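Local coordinates for protein type III secretion T3S chaperone (Chlamydia trachomatis, PDB 3K29) that is of unknown function but, as a YscO homolog that forms a long helical hairpin, probably serves type III secretion as a chaperone, at residues K48-L60 and I73-L87. Sequence-based numbering, arbitrary orientation.
Sequences KVKNHYMQKIRQL and ILKMKAYIKVVAIQL
Tyr53 pushes its ring in among Ile80, Val83, Ala84 and Leu87 of the facing helix, as a knob into a hole. With CG anti to the backbone N (chi1 -177°), the ring swings over to the partner helix, where Tyr53 CE1 comes within 3.5 Å of Ala84 CB. The carbonyl O of Ile80 meets the ring at its edge, near the ring plane, while Leu87 CD2 approaches CD2 of Tyr53. Val83, the one buried residue here, packs its CG1 on Tyr53 CB at 3.7 Å, the two side chains sliding past each other in opposite directions. From its own helix, Ile57 CD1 sits over the centre of the Tyr53 ring, 3.7 Å above the plane, so one face is covered within helix 8-66.

The reciprocal knob is Ile80, held among Tyr53, Lys56, Ile57 and Leu60. Its branches divide the work: CG2 turns to the tyrosine ring, Ile80 CG1 packs 3.8 Å from Lys56 CB, and CD1 reaches Leu60 CD2. Leu60 splits its two methyls, CD1 against CB of Met76, a selenomethionine, and CD2 against Lys77 CG at 3.9 Å. At the other end Val49 CG1 presses against the backbone of Leu87, 3.6 Å from its N.

The axes run antiparallel at 159°, 9.1 Å apart at closest approach, as neighbouring arms of the hairpin made by helices 8-66 and 70-160, near its turn. Lys56 gives its aliphatic stem to the interface, but bends at chi2 and chi3 bring Lys56 NZ into a hydrogen bond with Gln59 OE1 (2.6 Å), in the carbonyl plane, with a C=O...N angle of 159°. No hydrogen bond joins the two segments, and their pairing therefore rests on interlocking apolar side chains, as in an antiparallel coiled coil.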
loop_
_atom_site.group_PDB
_atom_site.type_symbol
_atom_site.label_atom_id
_atom_site.label_comp_id
_atom_site.label_asym_id
_atom_site.label_seq_id
_atom_site.Cartn_x
_atom_site.Cartn_y
_atom_site.Cartn_z
ATOM N N LYS A 48 -0.742 10.553 30.434
ATOM C CA LYS A 48 -0.881 10.388 31.895
ATOM C C LYS A 48 0.238 11.013 32.709
ATOM O O LYS A 48 -0.019 11.648 33.708
ATOM C CB LYS A 48 -1.165 8.973 32.336
ATOM C CG LYS A 48 -0.200 7.945 31.969
ATOM C CD LYS A 48 -0.912 6.576 32.026
ATOM C CE LYS A 48 -2.267 6.626 31.331
ATOM N NZ LYS A 48 -2.636 5.303 30.812
ATOM N N VAL A 49 1.484 10.913 32.232
ATOM C CA VAL A 49 2.605 11.638 32.871
ATOM C C VAL A 49 2.420 13.139 32.738
ATOM O O VAL A 49 2.608 13.852 33.703
ATOM C CB VAL A 49 4.019 11.183 32.316
ATOM C CG1 VAL A 49 5.154 11.913 33.086
ATOM C CG2 VAL A 49 4.185 9.719 32.602
ATOM N N LYS A 50 2.020 13.612 31.549
ATOM C CA LYS A 50 1.781 15.041 31.345
ATOM C C LYS A 50 0.671 15.550 32.294
ATOM O O LYS A 50 0.755 16.663 32.854
ATOM C CB LYS A 50 1.403 15.315 29.889
ATOM C CG LYS A 50 1.546 16.755 29.467
ATOM C CD LYS A 50 0.857 17.005 28.086
ATOM C CE LYS A 50 1.264 18.357 27.512
ATOM N NZ LYS A 50 0.112 19.212 26.974
ATOM N N ASN A 51 -0.354 14.735 32.497
ATOM C CA ASN A 51 -1.418 15.150 33.404
ATOM C C ASN A 51 -0.977 15.159 34.856
ATOM O O ASN A 51 -1.347 16.044 35.613
ATOM C CB ASN A 51 -2.695 14.335 33.142
ATOM C CG ASN A 51 -3.347 14.739 31.829
ATOM O OD1 ASN A 51 -3.404 15.926 31.506
ATOM N ND2 ASN A 51 -3.806 13.771 31.058
ATOM N N HIS A 52 -0.164 14.178 35.225
ATOM C CA HIS A 52 0.355 14.098 36.560
ATOM C C HIS A 52 1.181 15.349 36.835
ATOM O O HIS A 52 1.169 15.919 37.950
ATOM C CB HIS A 52 1.137 12.744 36.701
ATOM C CG HIS A 52 1.773 12.545 38.042
ATOM N ND1 HIS A 52 1.116 12.810 39.227
ATOM C CD2 HIS A 52 2.999 12.094 38.393
ATOM C CE1 HIS A 52 1.911 12.542 40.250
ATOM N NE2 HIS A 52 3.058 12.097 39.768
ATOM N N TYR A 53 1.875 15.829 35.798
ATOM C CA TYR A 53 2.803 16.975 35.939
ATOM C C TYR A 53 1.957 18.208 36.157
ATOM O O TYR A 53 2.176 19.014 37.069
ATOM C CB TYR A 53 3.631 17.072 34.650
ATOM C CG TYR A 53 4.708 18.116 34.577
ATOM C CD1 TYR A 53 5.699 18.223 35.553
ATOM C CD2 TYR A 53 4.816 18.909 33.450
ATOM C CE1 TYR A 53 6.731 19.170 35.421
ATOM C CE2 TYR A 53 5.799 19.859 33.310
ATOM C CZ TYR A 53 6.747 19.996 34.303
ATOM O OH TYR A 53 7.710 20.949 34.123
HETATM N N MSE A 54 0.948 18.327 35.316
HETATM C CA MSE A 54 -0.005 19.435 35.415
HETATM C C MSE A 54 -0.684 19.476 36.790
HETATM O O MSE A 54 -0.755 20.514 37.411
HETATM C CB MSE A 54 -0.989 19.381 34.235
HETATM C CG MSE A 54 -0.290 19.608 32.901
HETATM SE SE MSE A 54 -1.326 19.954 31.253
HETATM C CE MSE A 54 -1.229 21.905 31.274
ATOM N N GLN A 55 -1.166 18.335 37.277
ATOM C CA GLN A 55 -1.764 18.268 38.640
ATOM C C GLN A 55 -0.810 18.776 39.705
ATOM O O GLN A 55 -1.235 19.516 40.577
ATOM C CB GLN A 55 -2.095 16.828 39.047
ATOM C CG GLN A 55 -3.373 16.256 38.459
ATOM C CD GLN A 55 -3.481 14.683 38.569
ATOM O OE1 GLN A 55 -4.203 14.075 37.784
ATOM N NE2 GLN A 55 -2.771 14.050 39.534
ATOM N N LYS A 56 0.473 18.345 39.661
ATOM C CA LYS A 56 1.488 18.794 40.629
ATOM C C LYS A 56 1.701 20.314 40.540
ATOM O O LYS A 56 1.810 21.002 41.557
ATOM C CB LYS A 56 2.876 18.102 40.397
ATOM C CG LYS A 56 2.911 16.510 40.531
ATOM C CD LYS A 56 1.982 16.027 41.612
ATOM C CE LYS A 56 2.695 15.982 42.957
ATOM N NZ LYS A 56 1.709 16.012 44.058
ATOM N N ILE A 57 1.804 20.833 39.324
ATOM C CA ILE A 57 2.037 22.277 39.165
ATOM C C ILE A 57 0.845 23.048 39.759
ATOM O O ILE A 57 1.023 24.059 40.468
ATOM C CB ILE A 57 2.203 22.566 37.675
ATOM C CG1 ILE A 57 3.526 21.936 37.187
ATOM C CG2 ILE A 57 2.285 24.105 37.348
ATOM C CD1 ILE A 57 3.546 21.807 35.651
ATOM N N ARG A 58 -0.367 22.578 39.468
ATOM C CA ARG A 58 -1.600 23.279 39.929
ATOM C C ARG A 58 -1.699 23.172 41.408
ATOM O O ARG A 58 -2.093 24.115 42.056
ATOM C CB ARG A 58 -2.861 22.712 39.275
ATOM C CG ARG A 58 -3.104 23.192 37.875
ATOM C CD ARG A 58 -4.335 22.495 37.155
ATOM N NE ARG A 58 -4.270 22.688 35.696
ATOM C CZ ARG A 58 -4.478 23.884 35.131
ATOM N NH1 ARG A 58 -4.773 24.918 35.914
ATOM N NH2 ARG A 58 -4.354 24.053 33.821
ATOM N N GLN A 59 -1.288 22.032 41.971
ATOM C CA GLN A 59 -1.359 21.866 43.416
ATOM C C GLN A 59 -0.412 22.870 44.072
ATOM O O GLN A 59 -0.737 23.457 45.095
ATOM C CB GLN A 59 -0.976 20.405 43.811
ATOM C CG GLN A 59 -2.110 19.355 43.626
ATOM C CD GLN A 59 -1.567 17.881 43.400
ATOM O OE1 GLN A 59 -0.407 17.554 43.726
ATOM N NE2 GLN A 59 -2.406 17.029 42.834
ATOM N N LEU A 60 0.794 23.032 43.504
ATOM C CA LEU A 60 1.733 24.026 44.063
ATOM C C LEU A 60 1.186 25.464 43.890
ATOM O O LEU A 60 1.321 26.277 44.792
ATOM C CB LEU A 60 3.133 23.930 43.420
ATOM C CG LEU A 60 4.106 25.076 43.781
ATOM C CD1 LEU A 60 4.315 25.164 45.295
ATOM C CD2 LEU A 60 5.482 24.756 43.138
ATOM N N ILE A 73 7.606 25.002 49.429
ATOM C CA ILE A 73 7.834 25.325 48.013
ATOM C C ILE A 73 9.014 24.448 47.481
ATOM O O ILE A 73 8.911 23.785 46.412
ATOM C CB ILE A 73 8.123 26.838 47.754
ATOM C CG1 ILE A 73 6.879 27.738 48.010
ATOM C CG2 ILE A 73 8.556 27.080 46.298
ATOM C CD1 ILE A 73 7.245 29.258 48.206
ATOM N N LEU A 74 10.107 24.417 48.241
ATOM C CA LEU A 74 11.279 23.657 47.783
ATOM C C LEU A 74 10.942 22.179 47.595
ATOM O O LEU A 74 11.260 21.539 46.574
ATOM C CB LEU A 74 12.406 23.859 48.765
ATOM C CG LEU A 74 13.466 24.844 48.268
ATOM C CD1 LEU A 74 13.823 25.810 49.407
ATOM C CD2 LEU A 74 14.706 24.062 47.772
ATOM N N LYS A 75 10.232 21.626 48.550
ATOM C CA LYS A 75 9.840 20.218 48.402
ATOM C C LYS A 75 8.909 19.904 47.194
ATOM O O LYS A 75 9.068 18.901 46.485
ATOM C CB LYS A 75 9.168 19.752 49.664
ATOM C CG LYS A 75 8.896 18.234 49.613
ATOM C CD LYS A 75 8.055 17.788 50.840
ATOM C CE LYS A 75 8.098 16.267 51.041
ATOM N NZ LYS A 75 7.480 16.006 52.366
HETATM N N MSE A 76 7.907 20.732 46.970
HETATM C CA MSE A 76 7.002 20.527 45.823
HETATM C C MSE A 76 7.748 20.700 44.526
HETATM O O MSE A 76 7.533 19.939 43.597
HETATM C CB MSE A 76 5.833 21.536 45.852
HETATM C CG MSE A 76 4.948 21.397 47.072
HETATM SE SE MSE A 76 4.094 19.667 47.213
HETATM C CE MSE A 76 5.477 18.610 48.166
ATOM N N LYS A 77 8.623 21.719 44.461
ATOM C CA LYS A 77 9.414 21.965 43.246
ATOM C C LYS A 77 10.356 20.806 42.959
ATOM O O LYS A 77 10.621 20.443 41.773
ATOM C CB LYS A 77 10.264 23.244 43.360
ATOM C CG LYS A 77 9.412 24.514 43.211
ATOM C CD LYS A 77 10.235 25.750 43.497
ATOM C CE LYS A 77 11.267 26.036 42.394
ATOM N NZ LYS A 77 10.643 26.070 41.052
ATOM N N ALA A 78 10.829 20.183 44.028
ATOM C CA ALA A 78 11.827 19.053 43.804
ATOM C C ALA A 78 11.137 17.881 43.099
ATOM O O ALA A 78 11.643 17.313 42.134
ATOM C CB ALA A 78 12.403 18.582 45.162
ATOM N N TYR A 79 9.944 17.556 43.570
ATOM C CA TYR A 79 9.081 16.531 42.973
ATOM C C TYR A 79 8.683 16.914 41.524
ATOM O O TYR A 79 8.677 16.069 40.634
ATOM C CB TYR A 79 7.811 16.325 43.823
ATOM C CG TYR A 79 7.965 15.575 45.149
ATOM C CD1 TYR A 79 8.465 14.296 45.195
ATOM C CD2 TYR A 79 7.505 16.131 46.343
ATOM C CE1 TYR A 79 8.599 13.607 46.397
ATOM C CE2 TYR A 79 7.611 15.444 47.544
ATOM C CZ TYR A 79 8.165 14.189 47.555
ATOM O OH TYR A 79 8.272 13.506 48.743
ATOM N N ILE A 80 8.304 18.187 41.314
ATOM C CA ILE A 80 7.955 18.656 39.965
ATOM C C ILE A 80 9.102 18.430 38.968
ATOM O O ILE A 80 8.881 17.933 37.859
ATOM C CB ILE A 80 7.462 20.112 39.942
ATOM C CG1 ILE A 80 6.062 20.159 40.571
ATOM C CG2 ILE A 80 7.527 20.689 38.530
ATOM C CD1 ILE A 80 5.643 21.576 41.077
ATOM N N LYS A 81 10.331 18.732 39.387
ATOM C CA LYS A 81 11.491 18.460 38.512
ATOM C C LYS A 81 11.615 17.031 38.121
ATOM O O LYS A 81 11.962 16.750 36.969
ATOM C CB LYS A 81 12.802 19.066 39.053
ATOM C CG LYS A 81 12.749 20.593 38.731
ATOM C CD LYS A 81 13.677 21.453 39.554
ATOM C CE LYS A 81 13.306 22.931 39.399
ATOM N NZ LYS A 81 13.946 23.707 40.466
ATOM N N VAL A 82 11.345 16.112 39.055
ATOM C CA VAL A 82 11.384 14.674 38.782
ATOM C C VAL A 82 10.377 14.296 37.709
ATOM O O VAL A 82 10.709 13.597 36.754
ATOM C CB VAL A 82 11.157 13.824 40.080
ATOM C CG1 VAL A 82 10.929 12.361 39.803
ATOM C CG2 VAL A 82 12.360 13.981 41.038
ATOM N N VAL A 83 9.159 14.822 37.841
ATOM C CA VAL A 83 8.095 14.491 36.899
ATOM C C VAL A 83 8.408 15.067 35.523
ATOM O O VAL A 83 8.092 14.450 34.522
ATOM C CB VAL A 83 6.692 14.974 37.423
ATOM C CG1 VAL A 83 5.599 14.509 36.481
ATOM C CG2 VAL A 83 6.443 14.357 38.770
ATOM N N ALA A 84 8.971 16.272 35.478
ATOM C CA ALA A 84 9.342 16.921 34.231
ATOM C C ALA A 84 10.273 16.044 33.374
ATOM O O ALA A 84 10.136 15.972 32.154
ATOM C CB ALA A 84 9.980 18.201 34.515
ATOM N N ILE A 85 11.218 15.365 34.017
ATOM C CA ILE A 85 12.143 14.459 33.320
ATOM C C ILE A 85 11.372 13.203 32.893
ATOM O O ILE A 85 11.572 12.717 31.808
ATOM C CB ILE A 85 13.360 14.100 34.238
ATOM C CG1 ILE A 85 14.196 15.347 34.525
ATOM C CG2 ILE A 85 14.283 12.958 33.626
ATOM C CD1 ILE A 85 15.211 15.145 35.672
ATOM N N GLN A 86 10.483 12.680 33.721
ATOM C CA GLN A 86 9.693 11.556 33.250
ATOM C C GLN A 86 8.929 11.946 31.993
ATOM O O GLN A 86 8.794 11.121 31.063
ATOM C CB GLN A 86 8.669 11.077 34.260
ATOM C CG GLN A 86 9.200 10.728 35.618
ATOM C CD GLN A 86 8.054 10.403 36.591
ATOM O OE1 GLN A 86 7.121 9.663 36.224
ATOM N NE2 GLN A 86 8.105 10.954 37.802
ATOM N N LEU A 87 8.361 13.163 31.992
ATOM C CA LEU A 87 7.627 13.639 30.827
ATOM C C LEU A 87 8.528 13.712 29.566
ATOM O O LEU A 87 8.117 13.210 28.511
ATOM C CB LEU A 87 6.937 15.002 31.097
ATOM C CG LEU A 87 6.171 15.591 29.911
ATOM C CD1 LEU A 87 5.064 14.487 29.420
ATOM C CD2 LEU A 87 5.498 16.933 30.328
#